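Local coordinates for surface protein VspA (Borrelia turicatae, PDB 2GA0) that is a variable outer-membrane surface lipoprotein that probably serves evasion of the host immune response through switching between antigenically distinct Vsp and Vlp proteins, at residues Asp54-Ala59 against Lys116-Asp121. Residues are numbered along the deposited sequence; the frame is centred on the assembly and turned at random.
With NI (nickel (II) ion), chain J.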
ATOM      1  N   ASP A  54      -3.742   6.321  22.844  1.00 18.38           N
ATOM      2  CA  ASP A  54      -4.109   5.256  23.729  1.00 18.78           C
ATOM      3  C   ASP A  54      -2.930   4.289  23.707  1.00 18.79           C
ATOM      4  O   ASP A  54      -2.879   3.322  22.937  1.00 19.09           O
ATOM      5  CB  ASP A  54      -5.447   4.633  23.298  1.00 19.48           C
ATOM      6  CG  ASP A  54      -5.849   3.416  24.141  1.00 20.45           C
ATOM      7  OD1 ASP A  54      -6.320   2.445  23.557  1.00 20.77           O
ATOM      8  OD2 ASP A  54      -5.764   3.334  25.379  1.00 30.99           O
ATOM      9  N   ALA A  55      -1.959   4.592  24.550  1.00 18.47           N
ATOM     10  CA  ALA A  55      -0.666   3.923  24.559  1.00 18.59           C
ATOM     11  C   ALA A  55      -0.683   2.396  24.477  1.00 18.67           C
ATOM     12  O   ALA A  55      -1.547   1.720  25.065  1.00 18.39           O
ATOM     13  CB  ALA A  55       0.080   4.329  25.823  1.00 18.63           C
ATOM     14  N   ASP A  56       0.318   1.865  23.778  1.00 18.81           N
ATOM     15  CA  ASP A  56       0.722   0.477  23.971  1.00 18.74           C
ATOM     16  C   ASP A  56      -0.223  -0.498  23.278  1.00 18.89           C
ATOM     17  O   ASP A  56      -0.972  -0.092  22.373  1.00 18.48           O
ATOM     18  CB  ASP A  56       0.851   0.194  25.468  1.00 17.53           C
ATOM     19  CG  ASP A  56       1.896   1.051  26.109  1.00 17.93           C
ATOM     20  OD1 ASP A  56       2.799   1.554  25.394  1.00 18.77           O
ATOM     21  OD2 ASP A  56       1.909   1.306  27.321  1.00 18.53           O
ATOM     22  N   LYS A  57      -0.177  -1.775  23.695  1.00 18.87           N
ATOM     23  CA  LYS A  57      -1.001  -2.835  23.108  1.00 18.93           C
ATOM     24  C   LYS A  57      -0.866  -2.850  21.573  1.00 18.86           C
ATOM     25  O   LYS A  57      -1.873  -2.850  20.861  1.00 19.24           O
ATOM     26  CB  LYS A  57      -2.475  -2.670  23.501  1.00 18.73           C
ATOM     27  CG  LYS A  57      -2.821  -3.029  24.979  1.00 21.55           C
ATOM     28  CD  LYS A  57      -3.026  -1.754  25.873  1.00 25.20           C
ATOM     29  CE  LYS A  57      -4.466  -1.130  25.758  1.00 26.10           C
ATOM     30  NZ  LYS A  57      -4.594   0.390  25.650  1.00 32.58           N
ATOM     31  N   ASN A  58       0.368  -2.869  21.071  1.00 18.52           N
ATOM     32  CA  ASN A  58       0.635  -2.704  19.652  1.00 18.27           C
ATOM     33  C   ASN A  58       0.909  -3.961  18.854  1.00 18.32           C
ATOM     34  O   ASN A  58       1.123  -3.888  17.655  1.00 18.69           O
ATOM     35  CB  ASN A  58       1.844  -1.778  19.480  1.00 18.18           C
ATOM     36  CG  ASN A  58       1.532  -0.372  19.837  1.00 17.69           C
ATOM     37  OD1 ASN A  58       0.662   0.244  19.214  1.00 17.16           O
ATOM     38  ND2 ASN A  58       2.197   0.149  20.873  1.00 15.93           N
ATOM     39  N   ALA A  59       0.950  -5.112  19.499  1.00 18.34           N
ATOM     40  CA  ALA A  59       1.329  -6.355  18.824  1.00 18.41           C
ATOM     41  C   ALA A  59       0.655  -6.568  17.455  1.00 18.56           C
ATOM     42  O   ALA A  59       1.307  -6.845  16.463  1.00 18.53           O
ATOM     43  CB  ALA A  59       1.058  -7.548  19.721  1.00 17.99           C
ATOM     44  N   LYS A 116       4.321 -10.146  22.343  1.00 19.17           N
ATOM     45  CA  LYS A 116       3.809 -10.166  23.719  1.00 19.08           C
ATOM     46  C   LYS A 116       2.460  -9.431  23.847  1.00 19.07           C
ATOM     47  O   LYS A 116       2.091  -8.632  22.987  1.00 18.84           O
ATOM     48  CB  LYS A 116       4.856  -9.623  24.719  1.00 19.52           C
ATOM     49  CG  LYS A 116       5.491  -8.225  24.425  1.00 19.47           C
ATOM     50  CD  LYS A 116       6.605  -7.940  25.485  1.00 20.22           C
ATOM     51  CE  LYS A 116       6.956  -6.435  25.693  1.00 21.58           C
ATOM     52  NZ  LYS A 116       6.897  -5.926  27.167  1.00 20.43           N
ATOM     53  N   ASP A 117       1.724  -9.718  24.917  1.00 19.61           N
ATOM     54  CA  ASP A 117       0.374  -9.175  25.094  1.00 19.87           C
ATOM     55  C   ASP A 117       0.331  -7.660  25.257  1.00 19.65           C
ATOM     56  O   ASP A 117      -0.748  -7.050  25.158  1.00 20.14           O
ATOM     57  CB  ASP A 117      -0.407  -9.918  26.196  1.00 20.74           C
ATOM     58  CG  ASP A 117      -1.166 -11.169  25.638  1.00 24.83           C
ATOM     59  OD1 ASP A 117      -2.275 -10.974  25.010  1.00 26.78           O
ATOM     60  OD2 ASP A 117      -0.717 -12.370  25.762  1.00 26.43           O
ATOM     61  N   ASP A 118       1.480  -7.037  25.484  1.00 19.10           N
ATOM     62  CA  ASP A 118       1.474  -5.605  25.519  1.00 19.05           C
ATOM     63  C   ASP A 118       2.784  -5.002  24.992  1.00 19.26           C
ATOM     64  O   ASP A 118       3.729  -4.695  25.758  1.00 19.50           O
ATOM     65  CB  ASP A 118       1.106  -5.150  26.906  1.00 19.54           C
ATOM     66  CG  ASP A 118       0.686  -3.738  26.922  1.00 21.05           C
ATOM     67  OD1 ASP A 118       0.214  -3.260  27.987  1.00 20.44           O
ATOM     68  OD2 ASP A 118       0.805  -3.037  25.887  1.00 22.51           O
ATOM     69  N   VAL A 119       2.843  -4.851  23.671  1.00 18.90           N
ATOM     70  CA  VAL A 119       3.991  -4.225  23.048  1.00 18.60           C
ATOM     71  C   VAL A 119       3.885  -2.718  23.224  1.00 18.73           C
ATOM     72  O   VAL A 119       2.978  -2.093  22.660  1.00 18.89           O
ATOM     73  CB  VAL A 119       4.079  -4.603  21.551  1.00 18.27           C
ATOM     74  CG1 VAL A 119       5.502  -4.383  21.016  1.00 17.12           C
ATOM     75  CG2 VAL A 119       3.696  -6.033  21.359  1.00 18.09           C
ATOM     76  N   LYS A 120       4.793  -2.142  24.007  1.00 18.62           N
ATOM     77  CA  LYS A 120       4.768  -0.692  24.246  1.00 18.68           C
ATOM     78  C   LYS A 120       5.174   0.107  23.003  1.00 18.55           C
ATOM     79  O   LYS A 120       5.874  -0.385  22.119  1.00 18.58           O
ATOM     80  CB  LYS A 120       5.567  -0.343  25.513  1.00 18.47           C
ATOM     81  CG  LYS A 120       4.966  -0.980  26.754  1.00 18.04           C
ATOM     82  CD  LYS A 120       5.822  -0.786  27.961  1.00 20.77           C
ATOM     83  CE  LYS A 120       5.018  -0.125  29.092  1.00 23.51           C
ATOM     84  NZ  LYS A 120       4.463   1.267  28.769  1.00 23.23           N
ATOM     85  N   ASP A 121       4.699   1.335  22.930  1.00 18.65           N
ATOM     86  CA  ASP A 121       5.016   2.224  21.816  1.00 18.28           C
ATOM     87  C   ASP A 121       6.487   2.206  21.421  1.00 18.29           C
ATOM     88  O   ASP A 121       6.789   1.974  20.267  1.00 18.67           O
ATOM     89  CB  ASP A 121       4.520   3.627  22.130  1.00 17.75           C
ATOM     90  CG  ASP A 121       3.033   3.675  22.366  1.00 16.57           C
ATOM     91  OD1 ASP A 121       2.334   2.657  22.148  1.00 15.19           O
ATOM     92  OD2 ASP A 121       2.484   4.705  22.802  1.00 18.34           O
TER
HETATM   93 NI    NI J  14      -5.566   1.877  26.689  1.00 61.98          NI
HETATM   94  O   HOH W   1       0.112  -5.973  22.393  1.00 24.59           O
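The loops Asp54-Ala59 and Lys116-Asp121 run against each other in opposite directions, the CA atoms of Asp56 and Lys120 4.2 Å apart, and one backbone bond joins them, from Asn58 N to Val119 O. Val119 O also accepts from Asn58 ND2 at 3.0 Å, the donor tilted from the carbonyl plane. Asn58 ND2 also reaches the anti lone pair of Asp121 OD1 at 2.8 Å, almost within the amide plane, while Asp56 N meets this oxygen on the syn side but tilted out of the carboxylate plane. Asp121 N returns a bond of 3.1 Å to Asp56 OD1. Because Asp56 CG sits beside its own backbone N (chi1 -62°), its carboxylate lies alongside Lys120, whose NZ meets Asp56 OD2 from above the carboxylate plane in a 2.9 Å salt bridge. Asp118 OD2 takes Lys57 N nearly end-on, at 2.7 Å. Ala59 CB packs on Val119 CG2. The bent chain of Lys57 carries NZ to the nickel ion, which Asp54 OD2 also binds. Hydrogen bonds and a salt bridge thus join the loop from the beta hairpin into helix 59-79 to the loop into helix 121-128, at one end of the Vsp helical bundle, with two nickel ligands at the subunit interface.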